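Local structure of nitrate reductase (Ulva prolifera, 5YLY) at residues Pro26-Glu37 and Phe53-Leu64. The protein probably takes electrons from NADH through FAD in this cytochrome b5 reductase domain, for the reduction of nitrate to nitrite by the full enzyme. Numbering follows the deposited sequence.
Sequences PFLNPKKQKAAE and FGLEHDEQLLGL
With chi1 at 174°, the Phe27 ring swings away from its own N and lies against Leu55 and Glu56. Leu55 CD2 sits over one ring face in a CH-pi contact, 3.8 Å from the ring centroid. Glu56 CG meets the ring edge, near its plane. The Gln60 amide stands nearly upright to the ring, and its OE1 lies 3.5 Å from Phe27 CB. Gln60 also ties its own loop together. OE1 accepts from Glu56 N, and NE2 donates to the anti lone pair of Glu56 OE1. Lys34 bends at chi3 (74°) and brings NZ to Glu56 OE1, 2.8 Å away, in a salt bridge from above the carboxylate plane. NZ also donates to Phe27 O, in the carbonyl plane. With an alanine in place of Gln60, Glu56 N and OE1 would each lose a partner, the carboxylate would probably be less firmly set for Lys34, and a gap would be likely to open beside Phe27. The backbones join as well: Phe27 N bonds to Leu61 O at 2.9 Å, and Leu28 N to Leu62 O at 3.0 Å. Leu28 CD1 packs on Leu64 CB. Gly63 has positive phi and its CA lies against Pro26 CB, where a side chain would clash. Water 1 bridges Leu28 O and Gly63 O. At the strands, Gly54 N donates to Glu37 O at 2.8 Å, and Ala36 CB touches Phe53 CB. The Phe53 ring meets that of Phe102 in strand 101-107. The contact thus closes the open end of the antiparallel hairpin 34-43/48-54, with the lead-in loop packed on the exit loop, in the FAD-binding beta-barrel of the ferredoxin reductase-like fold.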
# COMPACT_ATOMS: atom_id res chain seq x y z
N PRO A 26 -0.14 -4.41 -22.39
CA PRO A 26 0.48 -4.02 -21.11
C PRO A 26 1.77 -4.78 -20.81
O PRO A 26 2.00 -5.85 -21.36
CB PRO A 26 -0.61 -4.34 -20.08
CG PRO A 26 -1.35 -5.49 -20.67
CD PRO A 26 -1.34 -5.25 -22.17
N PHE A 27 2.59 -4.22 -19.92
CA PHE A 27 3.81 -4.86 -19.46
C PHE A 27 3.48 -6.10 -18.62
O PHE A 27 4.02 -7.17 -18.90
CB PHE A 27 4.63 -3.89 -18.63
CG PHE A 27 5.86 -4.49 -17.97
CD1 PHE A 27 7.03 -4.67 -18.68
CD2 PHE A 27 5.85 -4.81 -16.61
CE1 PHE A 27 8.17 -5.20 -18.07
CE2 PHE A 27 7.01 -5.30 -15.99
CZ PHE A 27 8.16 -5.49 -16.73
N LEU A 28 2.60 -5.97 -17.61
CA LEU A 28 2.26 -7.10 -16.74
C LEU A 28 1.52 -8.22 -17.45
O LEU A 28 0.54 -7.99 -18.18
CB LEU A 28 1.50 -6.66 -15.49
CG LEU A 28 2.26 -5.74 -14.54
CD1 LEU A 28 1.33 -5.23 -13.50
CD2 LEU A 28 3.49 -6.45 -13.91
N ASN A 29 2.03 -9.44 -17.25
CA ASN A 29 1.48 -10.67 -17.82
C ASN A 29 1.50 -11.70 -16.70
O ASN A 29 2.58 -12.08 -16.25
CB ASN A 29 2.29 -11.14 -19.03
CG ASN A 29 1.73 -12.37 -19.67
OD1 ASN A 29 0.96 -13.12 -19.06
ND2 ASN A 29 2.14 -12.64 -20.90
N PRO A 30 0.32 -12.09 -16.18
CA PRO A 30 0.30 -12.98 -15.00
C PRO A 30 0.91 -14.36 -15.21
O PRO A 30 1.16 -15.06 -14.23
CB PRO A 30 -1.20 -13.04 -14.65
CG PRO A 30 -1.90 -12.78 -15.96
CD PRO A 30 -1.05 -11.71 -16.58
N LYS A 31 1.20 -14.74 -16.47
CA LYS A 31 1.77 -16.04 -16.82
C LYS A 31 3.28 -15.94 -16.99
O LYS A 31 3.92 -16.97 -17.22
CB LYS A 31 1.20 -16.53 -18.16
CG LYS A 31 -0.31 -16.69 -18.24
CD LYS A 31 -0.61 -17.39 -19.55
CE LYS A 31 -2.02 -17.19 -20.03
NZ LYS A 31 -2.18 -17.67 -21.43
N LYS A 32 3.84 -14.70 -16.96
CA LYS A 32 5.25 -14.51 -17.25
C LYS A 32 6.03 -13.68 -16.25
O LYS A 32 5.49 -12.76 -15.62
CB LYS A 32 5.41 -13.87 -18.64
CG LYS A 32 5.00 -14.76 -19.81
CD LYS A 32 5.37 -14.16 -21.14
CE LYS A 32 5.16 -15.16 -22.25
NZ LYS A 32 5.67 -14.66 -23.55
N GLN A 33 7.33 -14.01 -16.14
CA GLN A 33 8.31 -13.24 -15.36
C GLN A 33 8.85 -12.27 -16.39
O GLN A 33 9.38 -12.69 -17.43
CB GLN A 33 9.44 -14.14 -14.82
CG GLN A 33 9.01 -15.15 -13.76
CD GLN A 33 8.60 -14.52 -12.43
OE1 GLN A 33 8.80 -13.34 -12.17
NE2 GLN A 33 8.01 -15.33 -11.57
N LYS A 34 8.65 -10.97 -16.16
CA LYS A 34 9.10 -9.97 -17.13
C LYS A 34 10.19 -9.12 -16.57
O LYS A 34 10.05 -8.61 -15.46
CB LYS A 34 7.91 -9.15 -17.67
CG LYS A 34 7.02 -10.08 -18.55
CD LYS A 34 6.07 -9.37 -19.45
CE LYS A 34 6.67 -8.70 -20.66
NZ LYS A 34 5.64 -7.91 -21.38
N ALA A 35 11.30 -9.02 -17.28
CA ALA A 35 12.45 -8.25 -16.81
C ALA A 35 12.15 -6.74 -16.80
O ALA A 35 11.48 -6.24 -17.69
CB ALA A 35 13.64 -8.55 -17.70
N ALA A 36 12.63 -6.04 -15.78
CA ALA A 36 12.47 -4.58 -15.68
C ALA A 36 13.83 -4.05 -15.25
O ALA A 36 14.41 -4.56 -14.29
CB ALA A 36 11.42 -4.22 -14.64
N GLU A 37 14.32 -3.03 -15.94
CA GLU A 37 15.63 -2.47 -15.67
C GLU A 37 15.56 -1.27 -14.75
O GLU A 37 14.72 -0.39 -14.96
CB GLU A 37 16.29 -2.08 -17.00
CG GLU A 37 17.76 -1.73 -16.86
CD GLU A 37 18.36 -1.29 -18.18
OE1 GLU A 37 18.70 -2.18 -18.99
OE2 GLU A 37 18.43 -0.07 -18.43
N PHE A 53 11.78 1.69 -12.14
CA PHE A 53 12.05 0.61 -13.07
C PHE A 53 11.42 0.89 -14.40
O PHE A 53 10.24 1.23 -14.46
CB PHE A 53 11.53 -0.75 -12.53
CG PHE A 53 12.40 -1.36 -11.46
CD1 PHE A 53 13.55 -2.07 -11.79
CD2 PHE A 53 12.07 -1.21 -10.12
CE1 PHE A 53 14.34 -2.64 -10.80
CE2 PHE A 53 12.86 -1.80 -9.13
CZ PHE A 53 13.98 -2.52 -9.48
N GLY A 54 12.19 0.69 -15.46
CA GLY A 54 11.66 0.90 -16.81
C GLY A 54 10.87 -0.30 -17.29
O GLY A 54 11.13 -1.43 -16.87
N LEU A 55 9.87 -0.04 -18.13
CA LEU A 55 9.09 -1.10 -18.77
C LEU A 55 9.82 -1.49 -20.07
O LEU A 55 10.99 -1.15 -20.21
CB LEU A 55 7.63 -0.62 -19.00
CG LEU A 55 6.89 -0.22 -17.68
CD1 LEU A 55 5.42 0.13 -17.93
CD2 LEU A 55 6.99 -1.30 -16.62
N GLU A 56 9.18 -2.24 -20.99
CA GLU A 56 9.84 -2.70 -22.22
C GLU A 56 10.17 -1.52 -23.14
O GLU A 56 11.15 -1.58 -23.87
CB GLU A 56 8.98 -3.73 -22.96
CG GLU A 56 8.72 -4.99 -22.16
CD GLU A 56 7.92 -6.03 -22.91
OE1 GLU A 56 6.68 -5.89 -23.00
OE2 GLU A 56 8.54 -6.97 -23.45
N HIS A 57 9.36 -0.45 -23.07
CA HIS A 57 9.52 0.78 -23.84
C HIS A 57 8.90 1.93 -23.07
O HIS A 57 8.05 1.72 -22.19
CB HIS A 57 9.00 0.64 -25.28
CG HIS A 57 7.52 0.46 -25.38
ND1 HIS A 57 6.66 1.54 -25.42
CD2 HIS A 57 6.80 -0.68 -25.52
CE1 HIS A 57 5.45 1.02 -25.54
NE2 HIS A 57 5.49 -0.31 -25.60
N ASP A 58 9.36 3.15 -23.33
CA ASP A 58 8.96 4.28 -22.49
C ASP A 58 7.49 4.77 -22.68
O ASP A 58 7.08 5.71 -22.00
CB ASP A 58 9.98 5.43 -22.61
CG ASP A 58 10.07 6.14 -23.94
OD1 ASP A 58 9.24 5.86 -24.82
OD2 ASP A 58 10.99 6.97 -24.09
N GLU A 59 6.70 4.13 -23.56
CA GLU A 59 5.28 4.51 -23.70
C GLU A 59 4.35 3.37 -23.24
O GLU A 59 3.13 3.45 -23.40
CB GLU A 59 4.99 4.92 -25.14
CG GLU A 59 5.54 6.28 -25.52
CD GLU A 59 5.49 6.55 -27.01
OE1 GLU A 59 4.54 6.09 -27.68
OE2 GLU A 59 6.41 7.24 -27.51
N GLN A 60 4.92 2.31 -22.66
CA GLN A 60 4.16 1.11 -22.33
C GLN A 60 3.29 1.27 -21.11
O GLN A 60 3.68 1.90 -20.14
CB GLN A 60 5.09 -0.11 -22.20
CG GLN A 60 4.36 -1.45 -22.20
CD GLN A 60 5.26 -2.65 -22.01
OE1 GLN A 60 6.30 -2.59 -21.36
NE2 GLN A 60 4.87 -3.78 -22.58
N LEU A 61 2.07 0.73 -21.23
CA LEU A 61 1.09 0.70 -20.14
C LEU A 61 1.57 -0.35 -19.14
O LEU A 61 1.98 -1.44 -19.54
CB LEU A 61 -0.26 0.26 -20.76
CG LEU A 61 -1.49 0.13 -19.84
CD1 LEU A 61 -1.91 1.50 -19.31
CD2 LEU A 61 -2.64 -0.51 -20.58
N LEU A 62 1.50 -0.04 -17.84
CA LEU A 62 1.89 -1.01 -16.83
C LEU A 62 0.94 -2.21 -16.82
O LEU A 62 1.41 -3.34 -16.81
CB LEU A 62 1.93 -0.37 -15.44
CG LEU A 62 2.29 -1.30 -14.27
CD1 LEU A 62 3.70 -1.95 -14.45
CD2 LEU A 62 2.22 -0.52 -12.95
N GLY A 63 -0.36 -1.95 -16.80
CA GLY A 63 -1.39 -2.98 -16.79
C GLY A 63 -1.64 -3.55 -15.41
O GLY A 63 -1.78 -4.77 -15.25
N LEU A 64 -1.68 -2.66 -14.41
CA LEU A 64 -1.91 -3.03 -13.01
C LEU A 64 -3.25 -2.45 -12.60
O LEU A 64 -3.34 -1.24 -12.33
CB LEU A 64 -0.78 -2.49 -12.07
CG LEU A 64 -0.90 -2.93 -10.59
CD1 LEU A 64 -0.79 -4.48 -10.45
CD2 LEU A 64 0.18 -2.25 -9.72
O HOH W 1 -1.92 -6.72 -17.06
O HOH W 2 13.23 -2.18 -18.60